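Local coordinates for glyoxalase family protein (PDB 2P7O) that catalyses the hydration of the antibiotic fosfomycin, using a bound manganese ion, and so confers resistance on Listeria monocytogenes, at residues D80-K94 with E103-H115. Residues are numbered along the deposited sequence; the frame is centred on the assembly and turned at random.
Sequences DEYTERIKALGVEMK and EGRSIYFYDFDNH
Ile86 CD1 lies over one face of the Phe109 ring, 3.4 Å from its centroid, a CH-pi contact. It joins helix 80-89 to strand 106-110, which run nearly parallel, 11° apart, with axes 9.5 Å from each other. Phe21 of helix 15-26 also touches this ring. On Ile107, CD1 packs on Tyr82 CB and Thr83 OG1, which is hydrogen-bonded to Val79 O, while CG2 sits tightly against Met93 CE.

The chain then turns at Gly90 and returns as a short, weakly bonded strand. Met93 and Phe109 form an antiparallel non-hydrogen-bonded pair. Tyr110 N donates to Glu92 O (3.0 Å), and Lys94 N to Tyr108 O. Val91 CG1 covers a face of Phe112. A water links Glu92 N to Asp111 O.

Glu92 runs outward along Tyr110. Its CB lies 3.8 Å from Tyr110 CD1, and CG 3.4 Å from the same atom. CD is 3.7 Å from both Tyr110 CD1 and CE1. OE2 approaches obliquely, 3.2 Å from Tyr110 CE1. CG sits anti to the backbone N (chi1 162°) and the chain stays extended, which lays it beside the ring. OE1 forms a salt bridge with Arg65, which also makes a cation-pi contact with Tyr110. Lys94 NZ is modelled 2.5 Å from Tyr110 OH, doubtfully short.

Arg105 grips Asp80 end-on, NH1 to OD2 and NH2 to OD1; its NE pairs with Glu96.

These elements belong to the beta-alpha-beta-beta-beta unit of the glyoxalase superfamily. Opposite Phe109, Tyr108 points to the manganese site, its OH hydrogen-bonded to Glu126. The helix thus packs through apolar groups, with one salt bridge near its start.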
# COMPACT_ATOMS: atom_id res chain seq x y z
N ASP A 80 -12.36 -20.05 -1.64
CA ASP A 80 -13.51 -20.12 -2.54
C ASP A 80 -14.65 -19.19 -2.12
O ASP A 80 -15.34 -18.53 -2.92
CB ASP A 80 -13.99 -21.60 -2.66
CG ASP A 80 -12.86 -22.45 -3.24
OD1 ASP A 80 -12.45 -22.22 -4.41
OD2 ASP A 80 -12.24 -23.34 -2.61
N GLU A 81 -14.89 -19.07 -0.82
CA GLU A 81 -15.91 -18.17 -0.29
C GLU A 81 -15.62 -16.71 -0.63
O GLU A 81 -16.52 -15.94 -1.04
CB GLU A 81 -16.02 -18.35 1.24
CG GLU A 81 -17.41 -18.04 1.80
CD GLU A 81 -17.45 -16.61 2.33
OE1 GLU A 81 -16.81 -16.45 3.40
OE2 GLU A 81 -18.02 -15.75 1.62
N TYR A 82 -14.37 -16.30 -0.43
CA TYR A 82 -14.02 -14.92 -0.81
C TYR A 82 -14.14 -14.75 -2.31
O TYR A 82 -14.48 -13.68 -2.81
CB TYR A 82 -12.60 -14.56 -0.31
CG TYR A 82 -12.58 -14.07 1.12
CD1 TYR A 82 -12.18 -14.88 2.18
CD2 TYR A 82 -12.88 -12.75 1.47
CE1 TYR A 82 -12.13 -14.45 3.48
CE2 TYR A 82 -12.85 -12.31 2.76
CZ TYR A 82 -12.46 -13.15 3.77
OH TYR A 82 -12.44 -12.69 5.09
N THR A 83 -13.77 -15.81 -3.06
CA THR A 83 -13.89 -15.68 -4.50
C THR A 83 -15.33 -15.34 -4.89
O THR A 83 -15.60 -14.53 -5.80
CB THR A 83 -13.41 -16.95 -5.22
OG1 THR A 83 -11.99 -17.09 -4.98
CG2 THR A 83 -13.60 -16.84 -6.73
N GLU A 84 -16.24 -15.95 -4.15
CA GLU A 84 -17.66 -15.67 -4.45
C GLU A 84 -18.03 -14.24 -4.08
O GLU A 84 -18.88 -13.56 -4.69
CB GLU A 84 -18.51 -16.58 -3.54
CG GLU A 84 -18.25 -18.06 -3.77
CD GLU A 84 -19.22 -18.66 -4.76
OE1 GLU A 84 -20.44 -18.60 -4.50
OE2 GLU A 84 -18.75 -19.23 -5.78
N ARG A 85 -17.53 -13.87 -2.89
CA ARG A 85 -17.91 -12.53 -2.41
C ARG A 85 -17.44 -11.51 -3.43
O ARG A 85 -18.15 -10.51 -3.63
CB ARG A 85 -17.39 -12.35 -1.01
CG ARG A 85 -18.31 -12.98 0.05
CD ARG A 85 -17.97 -12.23 1.33
NE ARG A 85 -16.92 -12.88 2.09
CZ ARG A 85 -16.87 -12.67 3.42
NH1 ARG A 85 -17.82 -11.87 3.90
NH2 ARG A 85 -16.00 -13.26 4.18
N ILE A 86 -16.29 -11.74 -4.08
CA ILE A 86 -15.77 -10.75 -5.03
C ILE A 86 -16.53 -10.76 -6.34
O ILE A 86 -16.83 -9.71 -6.92
CB ILE A 86 -14.29 -11.14 -5.34
CG1 ILE A 86 -13.55 -11.32 -4.02
CG2 ILE A 86 -13.71 -10.06 -6.24
CD1 ILE A 86 -12.92 -10.04 -3.58
N LYS A 87 -16.82 -11.95 -6.86
CA LYS A 87 -17.54 -11.98 -8.15
C LYS A 87 -18.91 -11.32 -8.01
O LYS A 87 -19.37 -10.52 -8.80
CB LYS A 87 -17.73 -13.42 -8.63
CG LYS A 87 -16.51 -14.28 -8.80
CD LYS A 87 -16.85 -15.77 -8.94
CE LYS A 87 -16.12 -16.39 -10.11
NZ LYS A 87 -15.56 -17.74 -9.88
N ALA A 88 -19.62 -11.66 -6.94
CA ALA A 88 -20.88 -11.02 -6.60
C ALA A 88 -20.83 -9.50 -6.65
O ALA A 88 -21.88 -8.92 -6.99
CB ALA A 88 -21.34 -11.43 -5.19
N LEU A 89 -19.67 -8.92 -6.37
CA LEU A 89 -19.60 -7.46 -6.42
C LEU A 89 -19.40 -7.04 -7.87
O LEU A 89 -19.79 -5.91 -8.18
CB LEU A 89 -18.58 -6.86 -5.48
CG LEU A 89 -18.64 -5.38 -5.11
CD1 LEU A 89 -19.64 -5.10 -4.01
CD2 LEU A 89 -17.28 -4.88 -4.64
N GLY A 90 -18.90 -7.95 -8.73
CA GLY A 90 -18.83 -7.58 -10.15
C GLY A 90 -17.47 -7.01 -10.53
O GLY A 90 -17.23 -6.81 -11.75
N VAL A 91 -16.58 -6.76 -9.57
CA VAL A 91 -15.26 -6.23 -9.90
C VAL A 91 -14.40 -7.12 -10.79
O VAL A 91 -14.66 -8.31 -10.94
CB VAL A 91 -14.45 -5.82 -8.65
CG1 VAL A 91 -15.21 -4.71 -7.94
CG2 VAL A 91 -14.24 -7.05 -7.75
N GLU A 92 -13.41 -6.48 -11.45
CA GLU A 92 -12.60 -7.28 -12.38
C GLU A 92 -11.75 -8.19 -11.51
O GLU A 92 -11.16 -7.76 -10.51
CB GLU A 92 -11.74 -6.30 -13.17
CG GLU A 92 -10.56 -6.96 -13.85
CD GLU A 92 -9.87 -6.11 -14.89
OE1 GLU A 92 -10.57 -5.27 -15.51
OE2 GLU A 92 -8.67 -6.37 -15.13
N MET A 93 -11.64 -9.46 -11.91
CA MET A 93 -10.86 -10.41 -11.15
C MET A 93 -9.98 -11.21 -12.12
O MET A 93 -10.53 -11.61 -13.14
CB MET A 93 -11.78 -11.40 -10.42
CG MET A 93 -10.97 -12.52 -9.82
SD MET A 93 -11.92 -13.94 -9.26
CE MET A 93 -12.28 -13.38 -7.59
N LYS A 94 -8.73 -11.40 -11.73
CA LYS A 94 -7.82 -12.28 -12.48
C LYS A 94 -8.08 -13.73 -12.03
O LYS A 94 -7.63 -14.08 -10.93
CB LYS A 94 -6.35 -11.87 -12.25
CG LYS A 94 -6.18 -10.34 -12.39
CD LYS A 94 -4.76 -9.98 -12.78
CE LYS A 94 -4.69 -9.64 -14.27
NZ LYS A 94 -4.44 -8.19 -14.47
N GLU A 103 0.34 -26.01 -3.31
CA GLU A 103 0.65 -24.62 -3.76
C GLU A 103 -0.40 -23.76 -3.05
O GLU A 103 -1.57 -24.13 -2.92
CB GLU A 103 0.60 -24.58 -5.28
CG GLU A 103 1.20 -23.38 -5.99
CD GLU A 103 0.48 -23.14 -7.31
OE1 GLU A 103 -0.34 -24.01 -7.69
OE2 GLU A 103 0.68 -22.08 -7.95
N GLY A 104 -0.02 -22.63 -2.50
CA GLY A 104 -1.05 -21.85 -1.84
C GLY A 104 -1.71 -20.99 -2.91
O GLY A 104 -1.20 -20.72 -3.99
N ARG A 105 -2.93 -20.60 -2.57
CA ARG A 105 -3.81 -19.84 -3.46
C ARG A 105 -3.88 -18.38 -3.06
O ARG A 105 -3.81 -17.99 -1.90
CB ARG A 105 -5.22 -20.47 -3.33
CG ARG A 105 -5.17 -21.99 -3.60
CD ARG A 105 -6.56 -22.56 -3.30
NE ARG A 105 -7.50 -22.11 -4.35
CZ ARG A 105 -8.80 -22.35 -4.32
NH1 ARG A 105 -9.33 -22.93 -3.25
NH2 ARG A 105 -9.55 -21.91 -5.35
N SER A 106 -3.91 -17.56 -4.11
CA SER A 106 -4.21 -16.14 -4.04
C SER A 106 -5.35 -15.82 -5.02
O SER A 106 -5.48 -16.42 -6.11
CB SER A 106 -2.94 -15.33 -4.36
OG SER A 106 -2.06 -15.38 -3.24
N ILE A 107 -6.09 -14.80 -4.59
CA ILE A 107 -7.05 -14.12 -5.43
C ILE A 107 -6.62 -12.67 -5.69
O ILE A 107 -6.36 -11.87 -4.80
CB ILE A 107 -8.41 -14.06 -4.73
CG1 ILE A 107 -8.76 -15.36 -3.99
CG2 ILE A 107 -9.47 -13.64 -5.71
CD1 ILE A 107 -9.97 -15.16 -3.06
N TYR A 108 -6.51 -12.35 -6.98
CA TYR A 108 -6.11 -11.01 -7.38
C TYR A 108 -7.28 -10.35 -8.08
O TYR A 108 -7.87 -10.99 -8.97
CB TYR A 108 -4.97 -11.17 -8.40
CG TYR A 108 -3.62 -11.45 -7.82
CD1 TYR A 108 -3.15 -12.75 -7.72
CD2 TYR A 108 -2.79 -10.42 -7.39
CE1 TYR A 108 -1.90 -13.03 -7.19
CE2 TYR A 108 -1.52 -10.70 -6.89
CZ TYR A 108 -1.08 -12.01 -6.81
OH TYR A 108 0.19 -12.27 -6.28
N PHE A 109 -7.61 -9.14 -7.65
CA PHE A 109 -8.81 -8.48 -8.13
C PHE A 109 -8.67 -6.97 -7.94
O PHE A 109 -7.80 -6.46 -7.21
CB PHE A 109 -10.07 -9.00 -7.40
CG PHE A 109 -9.98 -8.82 -5.88
CD1 PHE A 109 -10.68 -7.86 -5.18
CD2 PHE A 109 -9.18 -9.68 -5.16
CE1 PHE A 109 -10.58 -7.73 -3.81
CE2 PHE A 109 -9.07 -9.62 -3.78
CZ PHE A 109 -9.79 -8.67 -3.11
N TYR A 110 -9.42 -6.17 -8.67
CA TYR A 110 -9.26 -4.72 -8.60
C TYR A 110 -10.43 -4.11 -7.83
O TYR A 110 -11.41 -4.83 -7.67
CB TYR A 110 -9.34 -4.08 -10.02
CG TYR A 110 -8.21 -4.59 -10.87
CD1 TYR A 110 -8.36 -5.85 -11.49
CD2 TYR A 110 -7.01 -3.90 -11.00
CE1 TYR A 110 -7.33 -6.35 -12.26
CE2 TYR A 110 -5.97 -4.44 -11.78
CZ TYR A 110 -6.15 -5.65 -12.37
OH TYR A 110 -5.15 -6.18 -13.16
N ASP A 111 -10.28 -2.85 -7.41
CA ASP A 111 -11.48 -2.19 -6.84
C ASP A 111 -12.21 -1.47 -7.96
O ASP A 111 -12.17 -1.95 -9.10
CB ASP A 111 -11.17 -1.25 -5.68
CG ASP A 111 -10.17 -0.15 -6.03
OD1 ASP A 111 -9.90 0.69 -5.11
OD2 ASP A 111 -9.71 -0.12 -7.17
N PHE A 112 -12.82 -0.34 -7.65
CA PHE A 112 -13.51 0.41 -8.71
C PHE A 112 -12.62 1.53 -9.24
O PHE A 112 -13.09 2.33 -10.04
CB PHE A 112 -14.79 1.02 -8.12
CG PHE A 112 -15.82 -0.01 -7.67
CD1 PHE A 112 -16.20 -0.20 -6.35
CD2 PHE A 112 -16.45 -0.80 -8.62
CE1 PHE A 112 -17.14 -1.14 -6.00
CE2 PHE A 112 -17.39 -1.76 -8.27
CZ PHE A 112 -17.77 -1.92 -6.95
N ASP A 113 -11.35 1.57 -8.81
CA ASP A 113 -10.49 2.71 -9.18
C ASP A 113 -9.10 2.22 -9.60
O ASP A 113 -8.09 2.92 -9.33
CB ASP A 113 -10.35 3.62 -7.94
CG ASP A 113 -11.71 4.25 -7.64
OD1 ASP A 113 -12.07 5.27 -8.28
OD2 ASP A 113 -12.48 3.71 -6.79
N ASN A 114 -9.05 1.05 -10.28
CA ASN A 114 -7.75 0.58 -10.77
C ASN A 114 -6.69 0.36 -9.71
O ASN A 114 -5.50 0.28 -10.06
CB ASN A 114 -7.16 1.42 -11.90
CG ASN A 114 -7.94 1.24 -13.20
OD1 ASN A 114 -7.68 2.00 -14.15
ND2 ASN A 114 -8.89 0.34 -13.24
N HIS A 115 -7.04 0.06 -8.47
CA HIS A 115 -6.08 -0.47 -7.50
C HIS A 115 -6.15 -2.01 -7.50
O HIS A 115 -7.22 -2.61 -7.26
CB HIS A 115 -6.55 -0.03 -6.09
CG HIS A 115 -6.57 1.44 -5.83
ND1 HIS A 115 -7.71 2.20 -5.65
CD2 HIS A 115 -5.52 2.29 -5.60
CE1 HIS A 115 -7.35 3.47 -5.43
NE2 HIS A 115 -6.02 3.54 -5.38
O HOH W 1 -13.07 -3.51 -11.05